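PDB 2EH6: acetylornithine aminotransferase from Aquifex aeolicus, which catalyses the pyridoxal-phosphate-dependent transfer of an amino group between N(2)-acetyl-L-ornithine and 2-oxoglutarate, a step of arginine biosynthesis. Local coordinates for residues L334-E338 against K339-I343; L357-K361 against E362-R366. All coordinates share one frame; numbering follows the deposited sequence.

Contact 1: L334-E338 against K339-I343; sequences LKALE and KGLLI
The carbonyl oxygen of Ala336 takes two backbone N-H groups as the helix ends: a sound bond from Leu341 N at 2.9 Å and a weak one from Lys339 N, which also reaches back to Lys335 O at 3.2 Å. Leu341 N stands above the plane of the Ala336 carbonyl, about 40° out of it. Inside that bond lies a second, Gly340 N to Leu337 O at 2.9 Å, and the pair makes a Schellman motif with Gly340, at positive phi, as its C-prime residue. The turn throws the chain back over the last helical residues and brings apolar side chains together. Ile343 folds its CG1 branch in between its own backbone N and carbonyl carbon (chi1 55°), which lays CD1 tightly against the methyl of Ala336, 3.4 Å from CB. Leu337 and Leu342 meet methyl to methyl, CD1 to CD2, their side chains crossing at a slant. On the outer side, Glu338 OE1 lies by Lys339 CG, though OE1 stays 5.5 Å from Lys339 NZ, too far for a salt bridge. Helix 330-338 is thus turned directly into strand 341-346, which runs beside strand 29-32, where backbone hydrogen bonds join Gly340 and Leu342 with Leu31; Ala336 and Leu341 face helix 361-374, and Leu342 packs on Tyr67 of the second subunit.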
# COMPACT_ATOMS: atom_id res chain seq x y z
N LEU A 334 -10.66 -23.96 13.97
CA LEU A 334 -12.11 -23.90 14.16
C LEU A 334 -12.51 -24.28 15.58
O LEU A 334 -13.32 -23.61 16.21
CB LEU A 334 -12.82 -24.83 13.17
CG LEU A 334 -12.83 -24.38 11.71
CD1 LEU A 334 -13.56 -25.42 10.86
CD2 LEU A 334 -13.53 -23.03 11.60
N LYS A 335 -11.93 -25.36 16.10
CA LYS A 335 -12.23 -25.81 17.45
C LYS A 335 -11.86 -24.74 18.47
O LYS A 335 -12.61 -24.49 19.42
CB LYS A 335 -11.49 -27.11 17.76
CG LYS A 335 -11.99 -28.31 16.96
CD LYS A 335 -11.15 -29.55 17.20
CE LYS A 335 -11.69 -30.74 16.41
NZ LYS A 335 -10.84 -31.96 16.55
N ALA A 336 -10.71 -24.10 18.28
CA ALA A 336 -10.27 -23.06 19.19
C ALA A 336 -11.23 -21.87 19.09
O ALA A 336 -11.61 -21.26 20.09
CB ALA A 336 -8.85 -22.62 18.85
N LEU A 337 -11.63 -21.56 17.86
CA LEU A 337 -12.55 -20.46 17.60
C LEU A 337 -13.83 -20.68 18.40
O LEU A 337 -14.30 -19.78 19.10
CB LEU A 337 -12.87 -20.39 16.11
CG LEU A 337 -13.83 -19.30 15.63
CD1 LEU A 337 -13.24 -17.93 15.89
CD2 LEU A 337 -14.10 -19.49 14.14
N GLU A 338 -14.39 -21.87 18.28
CA GLU A 338 -15.62 -22.22 18.98
C GLU A 338 -15.45 -22.03 20.48
O GLU A 338 -16.41 -21.69 21.18
CB GLU A 338 -15.99 -23.68 18.66
CG GLU A 338 -17.38 -24.11 19.11
CD GLU A 338 -17.48 -24.29 20.61
OE1 GLU A 338 -16.71 -25.10 21.17
OE2 GLU A 338 -18.34 -23.63 21.24
N LYS A 339 -14.24 -22.24 20.99
CA LYS A 339 -13.99 -22.08 22.41
C LYS A 339 -13.52 -20.68 22.81
O LYS A 339 -12.96 -20.50 23.89
CB LYS A 339 -12.97 -23.12 22.89
CG LYS A 339 -13.40 -24.56 22.64
CD LYS A 339 -12.90 -25.49 23.73
CE LYS A 339 -13.44 -26.90 23.52
NZ LYS A 339 -13.47 -27.67 24.80
N GLY A 340 -13.75 -19.71 21.94
CA GLY A 340 -13.37 -18.34 22.24
C GLY A 340 -11.88 -18.00 22.16
O GLY A 340 -11.40 -17.11 22.87
N LEU A 341 -11.16 -18.71 21.30
CA LEU A 341 -9.73 -18.45 21.12
C LEU A 341 -9.37 -18.36 19.64
O LEU A 341 -9.69 -19.26 18.87
CB LEU A 341 -8.87 -19.55 21.76
CG LEU A 341 -7.36 -19.37 21.53
CD1 LEU A 341 -6.88 -18.15 22.30
CD2 LEU A 341 -6.60 -20.61 21.96
N LEU A 342 -8.72 -17.26 19.27
CA LEU A 342 -8.30 -17.05 17.89
C LEU A 342 -6.84 -17.44 17.71
O LEU A 342 -5.95 -16.81 18.29
CB LEU A 342 -8.47 -15.58 17.49
CG LEU A 342 -9.84 -14.92 17.63
CD1 LEU A 342 -9.74 -13.47 17.18
CD2 LEU A 342 -10.86 -15.68 16.81
N ILE A 343 -6.61 -18.48 16.92
CA ILE A 343 -5.26 -18.93 16.62
C ILE A 343 -5.16 -19.03 15.10
O ILE A 343 -6.18 -18.93 14.40
CB ILE A 343 -4.93 -20.31 17.27
CG1 ILE A 343 -5.96 -21.36 16.86
CG2 ILE A 343 -4.89 -20.17 18.78
CD1 ILE A 343 -5.72 -22.73 17.47

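Contact 2: L357-K361 against E362-R366; sequences LIIQK and EHIDR
The start of helix 361-374 carries a hydrophobic staple: Ile359, just before the N-cap residue Gln360, packs on Ile364 in the first turn. Ile359 CD1 rests 3.4 Å from His363 CB and 3.7 Å from ND1 of the same residue, coming at the imidazole obliquely as the two side chains slide past each other in opposite directions. CG1 of Ile359, anti to the backbone N (chi1 -162°), lies beside the carbonyl carbon, and from there meets Ile364 CD1 at 3.9 Å, the two isoleucines crossing at about a right angle. The imidazole itself folds back over the cap: with CG beside the backbone N of His363 (chi1 -64°), ND1 comes 3.4 Å from Gln360 N, a weak bond though fairly straight.

Backbone bonds then set the helical repeat. Gln360 O receives Ile364 N at 3.0 Å, in the carbonyl plane, and more weakly His363 N; one residue further on, Lys361 O receives Asp365 N at 2.9 Å. With an alanine in place of Ile359, His363 CB and Ile364 CD1 would probably lose their apolar cover on this side, and the imidazole would be freer to turn away from Gln360 N. Beyond these residues, Ile364 packs on Val298 and Phe302 of helix 275-308, and Asp365 OD1 is hydrogen-bonded to Tyr301.

In chemical terms, the ring gives an acceptor nitrogen to an N-H just ahead of the helix; that role uses ND1 without a proton, so the bond, weak as it is, would be expected to favour the neutral imidazole with its hydrogen on NE2.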
# COMPACT_ATOMS: atom_id res chain seq x y z
N LEU A 357 1.19 -7.44 21.87
CA LEU A 357 2.37 -7.39 22.72
C LEU A 357 2.06 -7.02 24.18
O LEU A 357 2.94 -7.12 25.04
CB LEU A 357 3.42 -6.46 22.11
CG LEU A 357 3.81 -6.82 20.67
CD1 LEU A 357 4.96 -5.93 20.21
CD2 LEU A 357 4.22 -8.30 20.58
N ILE A 358 0.82 -6.62 24.45
CA ILE A 358 0.42 -6.27 25.81
C ILE A 358 -0.13 -7.49 26.55
O ILE A 358 -0.59 -7.39 27.69
CB ILE A 358 -0.68 -5.19 25.82
CG1 ILE A 358 -1.90 -5.69 25.03
CG2 ILE A 358 -0.15 -3.89 25.24
CD1 ILE A 358 -3.13 -4.82 25.17
N ILE A 359 -0.10 -8.65 25.89
CA ILE A 359 -0.61 -9.88 26.49
C ILE A 359 0.07 -10.18 27.83
O ILE A 359 1.26 -9.91 28.01
CB ILE A 359 -0.41 -11.06 25.51
CG1 ILE A 359 -1.32 -12.22 25.91
CG2 ILE A 359 1.05 -11.48 25.49
CD1 ILE A 359 -2.77 -12.03 25.51
N GLN A 360 -0.69 -10.72 28.78
CA GLN A 360 -0.17 -11.05 30.11
C GLN A 360 -0.25 -12.54 30.41
O GLN A 360 -1.01 -13.27 29.78
CB GLN A 360 -0.92 -10.26 31.17
CG GLN A 360 -0.69 -8.75 31.09
CD GLN A 360 -1.46 -7.99 32.15
OE1 GLN A 360 -1.26 -8.19 33.35
NE2 GLN A 360 -2.35 -7.11 31.71
N LYS A 361 0.53 -12.98 31.40
CA LYS A 361 0.56 -14.40 31.77
C LYS A 361 -0.81 -15.02 32.01
O LYS A 361 -1.06 -16.14 31.58
CB LYS A 361 1.45 -14.60 33.01
CG LYS A 361 2.92 -14.38 32.72
CD LYS A 361 3.79 -14.74 33.91
CE LYS A 361 5.26 -14.58 33.57
NZ LYS A 361 6.14 -14.99 34.69
N GLU A 362 -1.68 -14.29 32.70
CA GLU A 362 -3.03 -14.78 32.98
C GLU A 362 -3.73 -15.13 31.67
O GLU A 362 -4.46 -16.11 31.59
CB GLU A 362 -3.83 -13.71 33.72
CG GLU A 362 -5.26 -14.12 34.04
CD GLU A 362 -6.09 -12.96 34.54
OE1 GLU A 362 -6.36 -12.03 33.75
OE2 GLU A 362 -6.47 -12.97 35.74
N HIS A 363 -3.51 -14.30 30.65
CA HIS A 363 -4.11 -14.50 29.33
C HIS A 363 -3.48 -15.72 28.65
O HIS A 363 -4.17 -16.52 28.01
CB HIS A 363 -3.89 -13.27 28.46
CG HIS A 363 -4.57 -12.04 28.98
ND1 HIS A 363 -4.11 -10.77 28.71
CD2 HIS A 363 -5.70 -11.89 29.71
CE1 HIS A 363 -4.92 -9.88 29.26
NE2 HIS A 363 -5.89 -10.53 29.87
N ILE A 364 -2.17 -15.85 28.80
CA ILE A 364 -1.45 -16.98 28.22
C ILE A 364 -2.04 -18.28 28.77
O ILE A 364 -2.28 -19.23 28.03
CB ILE A 364 0.06 -16.92 28.56
CG1 ILE A 364 0.69 -15.68 27.93
CG2 ILE A 364 0.76 -18.18 28.08
CD1 ILE A 364 0.59 -15.61 26.41
N ASP A 365 -2.27 -18.32 30.08
CA ASP A 365 -2.83 -19.51 30.71
C ASP A 365 -4.17 -19.88 30.11
O ASP A 365 -4.46 -21.05 29.86
CB ASP A 365 -2.99 -19.30 32.22
CG ASP A 365 -1.66 -19.15 32.93
OD1 ASP A 365 -0.67 -19.73 32.45
OD2 ASP A 365 -1.61 -18.47 33.98
N ARG A 366 -4.99 -18.86 29.86
CA ARG A 366 -6.31 -19.05 29.27
C ARG A 366 -6.17 -19.76 27.92
O ARG A 366 -6.86 -20.75 27.66
CB ARG A 366 -6.98 -17.69 29.06
CG ARG A 366 -7.16 -16.89 30.34
CD ARG A 366 -8.43 -17.29 31.06
NE ARG A 366 -9.61 -17.01 30.25
CZ ARG A 366 -10.86 -17.30 30.60
NH1 ARG A 366 -11.10 -17.90 31.76
NH2 ARG A 366 -11.86 -17.00 29.79

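Followed from the N terminus, contact 1 comes first, turning the end of helix 330-338 into strand 341-346. The chain then returns through strand 350-353, the antiparallel neighbour of that strand, and runs into the loop that contact 2 closes onto helix 361-374. Both are local, one ending a helix and the other starting one; they follow in series, neither nested nor crossed. The centres of contacts 1 and 2 lie about 16 Å apart and their nearest atoms about 6 Å, without touching. The last helix links them: it begins in contact 2, and farther along, Ala367, Val370 and Ile374 pack against residues of contact 1.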